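Local coordinates for protein beta-hydroxyacid dehydrogenase, 3-hydroxyisobutyrate dehydrogenase (Saccharomonospora xinjiangensis XJ-54, PDB 6GRL) that acts as an S-selective imine reductase, linked to reductive amination, and probably uses NADPH as its hydride donor, at residues L201-V206 / E215-R220; D259-H264 / V273-V278; T233-A238 / Q293-L298; G249-Q254 / D283-D288; G29-A34 / P141-S146. One frame throughout, in Å; residues are numbered along the deposited sequence.

Contact 1. Residues L201-V206 / E215-R220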
# COMPACT_ATOMS: atom_id res chain seq x y z
N LEU A 201 13.57 -1.65 16.69
CA LEU A 201 14.49 -2.69 17.13
C LEU A 201 15.79 -2.10 17.67
O LEU A 201 16.29 -2.53 18.71
CB LEU A 201 14.79 -3.65 15.98
CG LEU A 201 13.65 -4.57 15.53
CD1 LEU A 201 14.19 -5.66 14.61
CD2 LEU A 201 12.94 -5.18 16.73
N HIS A 202 16.36 -1.11 16.97
CA HIS A 202 17.58 -0.48 17.45
C HIS A 202 17.36 0.22 18.78
O HIS A 202 18.26 0.24 19.63
CB HIS A 202 18.11 0.51 16.41
CG HIS A 202 18.58 -0.15 15.15
ND1 HIS A 202 19.42 -1.24 15.14
CD2 HIS A 202 18.34 0.15 13.84
CE1 HIS A 202 19.67 -1.60 13.90
NE2 HIS A 202 19.03 -0.77 13.09
N THR A 203 16.17 0.80 18.99
CA THR A 203 15.86 1.40 20.28
C THR A 203 15.82 0.35 21.38
O THR A 203 16.28 0.59 22.51
CB THR A 203 14.53 2.16 20.20
OG1 THR A 203 14.58 3.10 19.12
CG2 THR A 203 14.26 2.90 21.50
N LEU A 204 15.27 -0.83 21.08
CA LEU A 204 15.30 -1.93 22.04
C LEU A 204 16.73 -2.34 22.36
O LEU A 204 17.03 -2.71 23.50
CB LEU A 204 14.51 -3.12 21.50
CG LEU A 204 13.01 -2.94 21.26
CD1 LEU A 204 12.41 -4.22 20.72
CD2 LEU A 204 12.31 -2.50 22.53
N SER A 205 17.62 -2.27 21.37
CA SER A 205 19.03 -2.58 21.62
C SER A 205 19.62 -1.62 22.65
O SER A 205 20.43 -2.03 23.49
CB SER A 205 19.82 -2.52 20.32
OG SER A 205 19.36 -3.49 19.39
N VAL A 206 19.23 -0.34 22.60
CA VAL A 206 19.77 0.64 23.54
C VAL A 206 19.34 0.30 24.96
O VAL A 206 20.16 0.26 25.88
CB VAL A 206 19.34 2.06 23.14
CG1 VAL A 206 19.69 3.04 24.25
CG2 VAL A 206 20.00 2.47 21.83
N GLU A 215 10.24 -6.08 26.84
CA GLU A 215 8.81 -6.27 26.60
C GLU A 215 7.99 -5.13 27.18
O GLU A 215 7.10 -4.59 26.52
CB GLU A 215 8.36 -7.61 27.18
CG GLU A 215 6.87 -7.85 27.07
CD GLU A 215 6.45 -9.21 27.58
OE1 GLU A 215 7.34 -10.04 27.87
OE2 GLU A 215 5.23 -9.46 27.68
N ALA A 216 8.28 -4.75 28.43
CA ALA A 216 7.56 -3.63 29.04
C ALA A 216 7.91 -2.32 28.35
O ALA A 216 7.04 -1.46 28.17
CB ALA A 216 7.87 -3.56 30.53
N PHE A 217 9.17 -2.15 27.95
CA PHE A 217 9.57 -0.92 27.26
C PHE A 217 8.89 -0.80 25.91
O PHE A 217 8.54 0.30 25.48
CB PHE A 217 11.09 -0.88 27.11
CG PHE A 217 11.59 0.29 26.30
CD1 PHE A 217 11.61 1.56 26.84
CD2 PHE A 217 12.02 0.11 24.99
CE1 PHE A 217 12.06 2.64 26.10
CE2 PHE A 217 12.47 1.19 24.25
CZ PHE A 217 12.49 2.45 24.80
N ALA A 218 8.70 -1.93 25.22
CA ALA A 218 8.03 -1.90 23.92
C ALA A 218 6.60 -1.39 24.06
O ALA A 218 6.11 -0.66 23.19
CB ALA A 218 8.05 -3.29 23.28
N GLU A 219 5.92 -1.78 25.14
CA GLU A 219 4.56 -1.27 25.37
C GLU A 219 4.57 0.22 25.66
O GLU A 219 3.62 0.93 25.29
CB GLU A 219 3.90 -2.04 26.51
CG GLU A 219 2.40 -1.84 26.60
CD GLU A 219 1.73 -2.82 27.54
OE1 GLU A 219 2.45 -3.61 28.18
OE2 GLU A 219 0.49 -2.80 27.63
N ARG A 220 5.61 0.72 26.32
CA ARG A 220 5.72 2.16 26.54
C ARG A 220 6.03 2.90 25.25
O ARG A 220 5.55 4.02 25.05
CB ARG A 220 6.78 2.45 27.60
CG ARG A 220 6.42 1.93 28.99
CD ARG A 220 7.28 2.54 30.08
NE ARG A 220 8.69 2.20 29.93
CZ ARG A 220 9.24 1.06 30.35
NH1 ARG A 220 10.53 0.84 30.17
NH2 ARG A 220 8.49 0.14 30.94
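Phe217 meets Leu204 and Thr203 with the rim of its ring. Leu204 CD2 lies 3.6 Å from Phe217 CD2, close to the plane of the ring. Thr203 CG2 comes in at the same edge, 3.7 Å from Phe217 CE2, and also touches Phe217 CZ. Phe217 CG stands anti to the backbone N (chi1 175°), which sends the ring toward helix 181-209. In Thr203 it is the methyl that turns to the ring. Its hydroxyl binds back to Gly199 O, one turn earlier, so the polar end is satisfied inside its own helix.

This apolar patch is the tight part. The rest is loose. Leu204 CD2 reaches Ala218 CB only at 4.4 Å, and no hydrogen bond crosses between the segments. Glu215 and Glu219 belong to the solvent side of helix 214-225. On that helix, Arg220 lays one guanidinium face over Phe217 CA, and its NH1 lies at the edge of the ring.

The segment axes approach to 10.5 Å at 130°. The contact thus joins the end of helix 181-209 to the helix that follows it. Val207 of the long helix also touches Phe217, while Val206 turns to helix 251-267.

Contact 2. Residues D259-H264 / V273-V278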
# COMPACT_ATOMS: atom_id res chain seq x y z
N ASP A 259 23.41 15.07 19.65
CA ASP A 259 24.75 14.68 20.06
C ASP A 259 24.71 13.88 21.36
O ASP A 259 25.47 12.92 21.52
CB ASP A 259 25.64 15.92 20.22
CG ASP A 259 27.10 15.56 20.37
OD1 ASP A 259 27.69 15.07 19.38
OD2 ASP A 259 27.66 15.77 21.46
N ASP A 260 23.83 14.25 22.28
CA ASP A 260 23.67 13.48 23.51
C ASP A 260 23.11 12.09 23.21
O ASP A 260 23.49 11.11 23.86
CB ASP A 260 22.76 14.23 24.48
CG ASP A 260 23.30 15.58 24.86
OD1 ASP A 260 24.54 15.75 24.84
OD2 ASP A 260 22.50 16.48 25.18
N LEU A 261 22.20 12.00 22.24
CA LEU A 261 21.65 10.70 21.85
C LEU A 261 22.73 9.81 21.24
O LEU A 261 22.84 8.63 21.58
CB LEU A 261 20.50 10.89 20.86
CG LEU A 261 19.21 11.52 21.39
CD1 LEU A 261 18.28 11.89 20.24
CD2 LEU A 261 18.52 10.58 22.35
N ILE A 262 23.53 10.37 20.33
CA ILE A 262 24.57 9.59 19.67
C ILE A 262 25.61 9.12 20.68
O ILE A 262 26.04 7.96 20.66
CB ILE A 262 25.22 10.41 18.54
CG1 ILE A 262 24.19 10.75 17.46
CG2 ILE A 262 26.41 9.67 17.95
CD1 ILE A 262 24.57 11.93 16.60
N SER A 263 26.03 10.01 21.58
CA SER A 263 27.06 9.65 22.55
C SER A 263 26.60 8.52 23.46
O SER A 263 27.38 7.61 23.77
CB SER A 263 27.45 10.88 23.37
OG SER A 263 28.44 10.55 24.34
N HIS A 264 25.33 8.55 23.88
CA HIS A 264 24.85 7.54 24.83
C HIS A 264 24.78 6.16 24.18
O HIS A 264 25.29 5.18 24.74
CB HIS A 264 23.49 7.96 25.38
CG HIS A 264 22.80 6.87 26.15
ND1 HIS A 264 21.58 6.36 25.77
CD2 HIS A 264 23.17 6.20 27.26
CE1 HIS A 264 21.22 5.42 26.63
NE2 HIS A 264 22.17 5.30 27.54
N VAL A 273 23.19 5.03 13.00
CA VAL A 273 23.23 5.46 11.61
C VAL A 273 22.23 6.59 11.37
O VAL A 273 22.58 7.64 10.81
CB VAL A 273 22.97 4.27 10.67
CG1 VAL A 273 22.72 4.75 9.25
CG2 VAL A 273 24.14 3.30 10.71
N ARG A 274 20.98 6.40 11.78
CA ARG A 274 19.97 7.43 11.55
C ARG A 274 20.19 8.63 12.47
O ARG A 274 19.96 9.78 12.07
CB ARG A 274 18.57 6.86 11.75
CG ARG A 274 18.03 6.07 10.56
CD ARG A 274 18.06 6.87 9.26
NE ARG A 274 17.06 6.37 8.32
CZ ARG A 274 17.20 6.38 7.00
NH1 ARG A 274 18.31 6.87 6.45
NH2 ARG A 274 16.24 5.90 6.22
N MET A 275 20.63 8.39 13.71
CA MET A 275 20.86 9.50 14.63
C MET A 275 21.98 10.40 14.14
O MET A 275 21.87 11.63 14.19
CB MET A 275 21.15 8.97 16.03
CG MET A 275 20.03 8.12 16.62
SD MET A 275 18.47 9.01 16.82
CE MET A 275 17.53 8.41 15.41
N ARG A 276 23.07 9.81 13.65
CA ARG A 276 24.15 10.60 13.08
C ARG A 276 23.72 11.29 11.79
O ARG A 276 24.15 12.42 11.51
CB ARG A 276 25.38 9.73 12.82
CG ARG A 276 26.19 9.43 14.07
CD ARG A 276 27.52 8.76 13.74
NE ARG A 276 28.38 8.66 14.91
CZ ARG A 276 29.24 9.60 15.29
NH1 ARG A 276 29.37 10.72 14.59
NH2 ARG A 276 29.98 9.42 16.38
N GLU A 277 22.86 10.64 11.00
CA GLU A 277 22.37 11.27 9.78
C GLU A 277 21.51 12.48 10.09
O GLU A 277 21.64 13.53 9.44
CB GLU A 277 21.58 10.25 8.95
CG GLU A 277 20.85 10.84 7.76
CD GLU A 277 19.82 9.88 7.18
OE1 GLU A 277 20.22 8.78 6.76
OE2 GLU A 277 18.63 10.24 7.14
N VAL A 278 20.62 12.37 11.09
CA VAL A 278 19.77 13.49 11.47
C VAL A 278 20.62 14.64 12.01
O VAL A 278 20.36 15.82 11.71
CB VAL A 278 18.71 13.04 12.49
CG1 VAL A 278 17.98 14.23 13.07
CG2 VAL A 278 17.73 12.08 11.83
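Arg276 NE is held in a salt bridge with Glu266, just beyond 259-264, while Ile262 covers one face of the same guanidinium. Ile262 CG2 sits 3.5 Å above the guanidinium plane, offset toward the rim, and 3.8 Å from Arg276 NE. The methyl also touches CZ and NH2. The Arg276 chain is extended from CG to NE and crosses Ile262 at about a right angle. The charged end is therefore pinned by Glu266 in one direction and packed against a hydrocarbon in another. Asp259 OD1 is 6.7 Å from Arg276 NH1. That is too far for a bridge, though the opposite charges may attract weakly.

Ile262 is the buried residue of the contact and works with both branches. On one, CG1 packs on Met275 CB at 3.8 Å, and CD1 lies 3.6 Å from Met275 O. The other, CG2, turns to the arginine. Met275 starts toward the other helix, but bends at chi2 (-61°), which leads its sulfur away. It reaches only the edge of the contact, where Leu261 CD1 is 4.5 Å from Met275 SD. Met258 and Arg265 of helix 251-267 add further packing to Met275.

No hydrogen bond joins the two segments directly. Their axes come within 9.4 Å and run at 152°. This is an antiparallel helical hairpin, made of helices 251-267 and 273-287 within the C-terminal reductive aminase-like domain.

Contact 3. Residues T233-A238 / Q293-L298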
# COMPACT_ATOMS: atom_id res chain seq x y z
N THR A 233 1.00 14.91 10.47
CA THR A 233 0.12 15.72 9.65
C THR A 233 0.56 17.18 9.64
O THR A 233 0.55 17.84 8.60
CB THR A 233 -1.32 15.60 10.14
OG1 THR A 233 -1.75 14.23 10.04
CG2 THR A 233 -2.25 16.47 9.31
N MET A 234 0.97 17.70 10.80
CA MET A 234 1.43 19.08 10.88
C MET A 234 2.71 19.29 10.08
O MET A 234 2.86 20.31 9.40
CB MET A 234 1.63 19.48 12.34
CG MET A 234 0.39 20.05 13.00
SD MET A 234 0.70 20.70 14.66
CE MET A 234 2.48 20.62 14.75
N MET A 235 3.64 18.33 10.15
CA MET A 235 4.88 18.46 9.40
C MET A 235 4.63 18.44 7.90
O MET A 235 5.30 19.15 7.14
CB MET A 235 5.85 17.34 9.79
CG MET A 235 6.53 17.56 11.13
SD MET A 235 7.94 16.46 11.36
CE MET A 235 8.39 16.84 13.05
N GLY A 236 3.67 17.63 7.45
CA GLY A 236 3.31 17.64 6.05
C GLY A 236 2.71 18.96 5.60
O GLY A 236 2.92 19.39 4.46
N LYS A 237 1.97 19.63 6.49
CA LYS A 237 1.43 20.94 6.16
C LYS A 237 2.53 21.99 6.09
O LYS A 237 2.50 22.87 5.22
CB LYS A 237 0.37 21.35 7.19
CG LYS A 237 -1.01 20.77 6.93
CD LYS A 237 -2.09 21.82 7.12
CE LYS A 237 -2.36 22.07 8.59
NZ LYS A 237 -3.14 20.95 9.20
N ALA A 238 3.51 21.92 6.99
CA ALA A 238 4.62 22.86 6.95
C ALA A 238 5.48 22.66 5.71
O ALA A 238 5.94 23.63 5.10
CB ALA A 238 5.47 22.73 8.21
N GLN A 293 14.29 27.24 12.80
CA GLN A 293 13.23 26.41 12.24
C GLN A 293 13.21 25.07 12.97
O GLN A 293 13.83 24.89 14.01
CB GLN A 293 13.42 26.27 10.73
CG GLN A 293 13.17 27.56 9.97
CD GLN A 293 13.45 27.44 8.48
OE1 GLN A 293 13.99 26.43 8.03
NE2 GLN A 293 13.10 28.47 7.72
N GLY A 294 12.48 24.10 12.41
CA GLY A 294 12.31 22.83 13.08
C GLY A 294 12.71 21.62 12.26
O GLY A 294 13.41 21.74 11.26
N PHE A 295 12.24 20.44 12.68
CA PHE A 295 12.66 19.20 12.03
C PHE A 295 12.13 19.11 10.61
O PHE A 295 12.83 18.61 9.72
CB PHE A 295 12.18 18.00 12.85
CG PHE A 295 12.67 16.68 12.32
CD1 PHE A 295 13.88 16.16 12.74
CD2 PHE A 295 11.92 15.97 11.40
CE1 PHE A 295 14.34 14.96 12.25
CE2 PHE A 295 12.38 14.76 10.90
CZ PHE A 295 13.59 14.25 11.33
N SER A 296 10.90 19.57 10.37
CA SER A 296 10.32 19.44 9.04
C SER A 296 11.12 20.20 7.99
O SER A 296 11.08 19.84 6.81
CB SER A 296 8.87 19.93 9.06
OG SER A 296 8.79 21.30 9.40
N SER A 297 11.85 21.24 8.40
CA SER A 297 12.65 22.01 7.45
C SER A 297 13.82 21.22 6.89
O SER A 297 14.38 21.62 5.86
CB SER A 297 13.15 23.29 8.11
OG SER A 297 14.16 23.02 9.07
N LEU A 298 14.21 20.12 7.54
CA LEU A 298 15.28 19.28 7.00
C LEU A 298 14.89 18.66 5.67
O LEU A 298 15.77 18.21 4.92
CB LEU A 298 15.65 18.19 8.00
CG LEU A 298 16.10 18.70 9.38
CD1 LEU A 298 16.40 17.53 10.31
CD2 LEU A 298 17.30 19.62 9.26
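A Met-aromatic contact between Met235 and Phe295 fastens helix 229-241 to the loop that precedes helix 299-302. Met235 SD lies 5.3 Å from the centroid of the Phe295 ring and 73° off the ring normal, so the approach is oblique. The nearest ring atom is Phe295 CD2, 4.0 Å from both SD and CE of Met235. Met235 CE also packs on Phe295 CB. The methionine chain is extended beyond CG (chi2 -166°, chi3 -174°), which lets its methyl reach the start of the phenylalanine side chain.

Nearer the helix, Met235 CG lies 3.9 Å from Ser296 CB. Ser296 is buried, sits in a short 3-10 turn at 296-297, and is the closest backbone neighbour of Met235. One turn on, Ala238 CB touches Ser296 OG at 3.8 Å. No hydrogen bond crosses the contact.

The site lies in the mostly helical C-terminal domain, where the chain folds back after helix 273-287. Phe295 also packs on Val278 of that helix and on Gln254 of helix 251-267. Polar bonds from outside and within hold the loop. Asp247, from before helix 251-267, accepts from the backbone N of both Phe295 and Ser296, using one carboxylate oxygen for each. Within the loop, Gly294 O takes two donors, Ser297 N and Ser297 OG. The hydroxyl bond is the shorter, with Ser297 OG 2.6 Å from Gly294 O and tilted 17° from the carbonyl plane.

Contact 4. Residues G249-Q254 / D283-D288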
# COMPACT_ATOMS: atom_id res chain seq x y z
N GLY A 249 10.88 22.11 19.12
CA GLY A 249 11.91 23.05 19.50
C GLY A 249 12.73 23.50 18.30
O GLY A 249 12.64 22.96 17.20
N SER A 250 13.55 24.52 18.54
CA SER A 250 14.43 25.01 17.49
C SER A 250 15.45 23.95 17.12
O SER A 250 15.79 23.07 17.91
CB SER A 250 15.15 26.29 17.94
OG SER A 250 16.12 26.00 18.93
N LEU A 251 15.95 24.03 15.88
CA LEU A 251 16.94 23.06 15.42
C LEU A 251 18.22 23.13 16.25
O LEU A 251 18.92 22.13 16.39
CB LEU A 251 17.25 23.28 13.95
CG LEU A 251 16.22 22.67 13.00
CD1 LEU A 251 16.51 23.08 11.57
CD2 LEU A 251 16.20 21.15 13.13
N ARG A 252 18.54 24.31 16.80
CA ARG A 252 19.71 24.42 17.66
C ARG A 252 19.54 23.57 18.92
O ARG A 252 20.49 22.91 19.36
CB ARG A 252 19.95 25.89 18.03
CG ARG A 252 20.68 26.68 16.96
CD ARG A 252 20.83 28.14 17.37
NE ARG A 252 19.94 29.02 16.62
CZ ARG A 252 20.24 29.57 15.45
NH1 ARG A 252 21.43 29.34 14.89
NH2 ARG A 252 19.37 30.35 14.83
N VAL A 253 18.35 23.58 19.50
CA VAL A 253 18.09 22.76 20.69
C VAL A 253 18.09 21.28 20.32
O VAL A 253 18.64 20.45 21.05
CB VAL A 253 16.76 23.19 21.34
CG1 VAL A 253 16.34 22.19 22.41
CG2 VAL A 253 16.89 24.58 21.94
N GLN A 254 17.48 20.93 19.19
CA GLN A 254 17.40 19.53 18.80
C GLN A 254 18.78 18.98 18.45
O GLN A 254 19.08 17.81 18.75
CB GLN A 254 16.44 19.35 17.62
CG GLN A 254 15.08 19.99 17.81
CD GLN A 254 14.07 19.53 16.77
OE1 GLN A 254 14.19 18.45 16.20
NE2 GLN A 254 13.07 20.37 16.51
N ASP A 283 22.84 20.10 11.63
CA ASP A 283 23.98 21.01 11.66
C ASP A 283 24.08 21.81 10.36
O ASP A 283 24.45 22.99 10.38
CB ASP A 283 25.27 20.23 11.91
CG ASP A 283 25.37 19.69 13.32
OD1 ASP A 283 24.60 20.16 14.19
OD2 ASP A 283 26.22 18.82 13.57
N GLN A 284 23.76 21.18 9.23
CA GLN A 284 23.81 21.89 7.96
C GLN A 284 22.72 22.95 7.88
O GLN A 284 22.99 24.08 7.43
CB GLN A 284 23.69 20.90 6.80
CG GLN A 284 23.81 21.54 5.43
CD GLN A 284 25.16 22.21 5.21
OE1 GLN A 284 26.20 21.66 5.57
NE2 GLN A 284 25.14 23.40 4.64
N ARG A 285 21.50 22.62 8.30
CA ARG A 285 20.42 23.59 8.27
C ARG A 285 20.68 24.76 9.21
O ARG A 285 20.33 25.90 8.91
CB ARG A 285 19.09 22.91 8.61
CG ARG A 285 17.86 23.77 8.38
CD ARG A 285 17.54 23.91 6.90
NE ARG A 285 16.30 24.65 6.69
CZ ARG A 285 15.89 25.10 5.51
NH1 ARG A 285 16.62 24.89 4.43
NH2 ARG A 285 14.74 25.76 5.42
N ILE A 286 21.31 24.49 10.36
CA ILE A 286 21.70 25.57 11.26
C ILE A 286 22.79 26.42 10.63
O ILE A 286 22.75 27.66 10.71
CB ILE A 286 22.14 24.99 12.62
CG1 ILE A 286 20.94 24.40 13.37
CG2 ILE A 286 22.82 26.06 13.46
CD1 ILE A 286 21.33 23.47 14.49
N ALA A 287 23.77 25.79 10.00
CA ALA A 287 24.84 26.54 9.34
C ALA A 287 24.31 27.37 8.18
O ALA A 287 24.91 28.39 7.83
CB ALA A 287 25.94 25.59 8.87
N ASP A 288 23.20 26.95 7.57
CA ASP A 288 22.59 27.69 6.47
C ASP A 288 21.77 28.88 6.95
O ASP A 288 21.17 29.57 6.11
CB ASP A 288 21.71 26.75 5.63
CG ASP A 288 22.52 25.71 4.89
OD1 ASP A 288 23.72 25.94 4.65
OD2 ASP A 288 21.94 24.66 4.53
O HOH W 1 21.08 29.45 12.23
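Ile286 packs against Leu251 and Arg252 at the first turn of helix 251-267, where the antiparallel hairpin with helix 273-287 has its far end. Ser250 is the N-cap of that first turn, and its OG accepts a weak bond from Val253 N.

Ile286 has the most surface buried. Its CD1 is pressed against the backbone, 3.3 Å from Leu251 O and 3.7 Å from Arg252 CA. Its CG1 meets Leu251 CB at 3.9 Å. With CG1 anti to the carbonyl carbon (chi1 -69°), CG2 is left to face Arg252. Cut back to alanine, this residue would lose its reach to the Leu251 carbonyl and the Arg252 chain, which would probably open a gap between the two helices.

Leu251 is buried. Its CD1 lies 3.5 Å from Arg285 CG, where Arg285 bends at chi2 and carries its charge away. That guanidinium hydrogen-bonds to Gln293.

Arg252 lies at the exposed border. Its two deposited conformers make the details of its end less certain. In the one described, Arg252 NH1 is 3.8 Å from Ile286 CG2, and a water accepts from NH1 and donates to Ile286 O, bridging the segments.

Gly249 has backbone angles that call for glycine. Its carbonyl takes a bond from the first turn of the helix: Gln254 NE2 donates to Gly249 O at 2.7 Å, coming from 41° above the carbonyl plane.

Contact 5. Residues G29-A34 / P141-S146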
# COMPACT_ATOMS: atom_id res chain seq x y z
N GLY A 29 -5.82 -17.70 -5.00
CA GLY A 29 -5.08 -17.78 -3.77
C GLY A 29 -5.95 -17.34 -2.61
O GLY A 29 -7.16 -17.18 -2.72
N ASP A 30 -5.31 -17.14 -1.46
CA ASP A 30 -6.05 -16.74 -0.27
C ASP A 30 -6.81 -15.44 -0.51
O ASP A 30 -8.01 -15.34 -0.22
CB ASP A 30 -5.12 -16.61 0.93
CG ASP A 30 -4.64 -17.96 1.45
OD1 ASP A 30 -5.23 -18.99 1.06
OD2 ASP A 30 -3.69 -17.98 2.26
N MET A 31 -6.13 -14.43 -1.05
CA MET A 31 -6.80 -13.15 -1.30
C MET A 31 -7.80 -13.26 -2.45
O MET A 31 -8.93 -12.77 -2.34
CB MET A 31 -5.76 -12.06 -1.59
CG MET A 31 -6.34 -10.66 -1.67
SD MET A 31 -7.06 -10.10 -0.11
CE MET A 31 -5.59 -9.65 0.80
N GLY A 32 -7.40 -13.89 -3.55
CA GLY A 32 -8.29 -14.02 -4.69
C GLY A 32 -9.56 -14.78 -4.36
O GLY A 32 -10.65 -14.44 -4.83
N SER A 33 -9.44 -15.83 -3.54
CA SER A 33 -10.62 -16.58 -3.12
C SER A 33 -11.53 -15.72 -2.25
O SER A 33 -12.76 -15.78 -2.38
CB SER A 33 -10.21 -17.84 -2.37
OG SER A 33 -9.54 -18.75 -3.23
N ALA A 34 -10.95 -14.91 -1.36
CA ALA A 34 -11.75 -14.03 -0.51
C ALA A 34 -12.45 -12.97 -1.34
O ALA A 34 -13.59 -12.59 -1.03
CB ALA A 34 -10.87 -13.39 0.56
N PRO A 141 -9.23 -12.93 5.29
CA PRO A 141 -10.45 -13.16 6.09
C PRO A 141 -11.25 -11.90 6.38
O PRO A 141 -12.42 -12.01 6.78
CB PRO A 141 -9.90 -13.77 7.39
CG PRO A 141 -8.63 -14.40 6.99
CD PRO A 141 -8.05 -13.47 5.98
N ASP A 142 -10.68 -10.71 6.18
CA ASP A 142 -11.37 -9.46 6.46
C ASP A 142 -11.90 -8.78 5.20
O ASP A 142 -12.41 -7.66 5.29
CB ASP A 142 -10.44 -8.50 7.21
CG ASP A 142 -10.07 -9.02 8.59
OD1 ASP A 142 -10.85 -9.81 9.16
OD2 ASP A 142 -9.00 -8.63 9.10
N VAL A 143 -11.79 -9.42 4.04
CA VAL A 143 -12.31 -8.83 2.81
C VAL A 143 -13.82 -8.68 2.93
O VAL A 143 -14.52 -9.56 3.44
CB VAL A 143 -11.92 -9.68 1.59
CG1 VAL A 143 -12.65 -9.21 0.34
CG2 VAL A 143 -10.42 -9.63 1.38
N GLY A 144 -14.33 -7.53 2.48
CA GLY A 144 -15.74 -7.22 2.59
C GLY A 144 -16.14 -6.57 3.90
O GLY A 144 -17.34 -6.37 4.13
N THR A 145 -15.18 -6.24 4.76
CA THR A 145 -15.44 -5.59 6.03
C THR A 145 -14.65 -4.29 6.11
O THR A 145 -13.88 -3.94 5.21
CB THR A 145 -15.08 -6.50 7.21
OG1 THR A 145 -13.66 -6.48 7.41
CG2 THR A 145 -15.53 -7.93 6.94
N SER A 146 -14.84 -3.57 7.22
CA SER A 146 -14.15 -2.30 7.45
C SER A 146 -12.68 -2.48 7.81
O SER A 146 -11.98 -1.47 7.97
CB SER A 146 -14.86 -1.51 8.54
OG SER A 146 -16.19 -1.19 8.16
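Val143 makes the side-chain contacts of this pair, against Met31 and Ala34 of helix 30-41. Its CG2 is shared: it lies 3.7 Å from Met31 SD and 3.9 Å from Ala34 CB. Its other methyl, CG1, packs on the backbone, 3.8 Å from Ala34 O. Met31 bends at chi2 (64°), which brings its sulfur over to the valine. Pro140 also touches both Met31 and Ala34. With a glycine in place of Val143 both methyls go, and Met31 SD and Ala34 CB would probably lose their cover from this loop.

The hydrogen bonds described here stay within each segment. Asp142 O accepts from Thr145 N and from Thr145 OG1, the latter at 2.7 Å. The backbone bond closes a type II beta turn, with Gly144 at angles that suit glycine. The hydroxyl adds a second donor to the same oxygen. On the helix side Gly29 is the N-cap, and Ser33 N donates to Gly29 O at 2.8 Å.

Gly29 and Gly32 fit the Rossmann-type GxGxxG pattern, consistent with a dinucleotide-binding turn. With no hydrogen bond across it, the pair meets by van der Waals packing, so the loop's fit to the helix here depends on shape. The polar bonds set the form of each partner.

Contacts 1 to 4 share the helical C-terminal domain, whereas contact 5 lies in the nucleotide-binding domain, about 33 to 48 Å away between centres. Contacts 2 and 4 use the same two helices, 251-267 and 273-287, at different levels. Contact 3 touches contacts 2 and 4, through Phe295 on Val278 and Gln293 on Arg285. Contact 1 meets contact 2 where Val206 packs on His264. None is a fully buried core. Contact 1 is a surface contact without a buried residue; each of the others has one. No direct hydrogen bond crosses any of them. Contact 1 uses a ring edge, contact 3 a sulfur and a ring, and contact 5 a valine. Contacts 2 and 4 each set an isoleucine against an apolar side chain, a backbone carbonyl and an arginine.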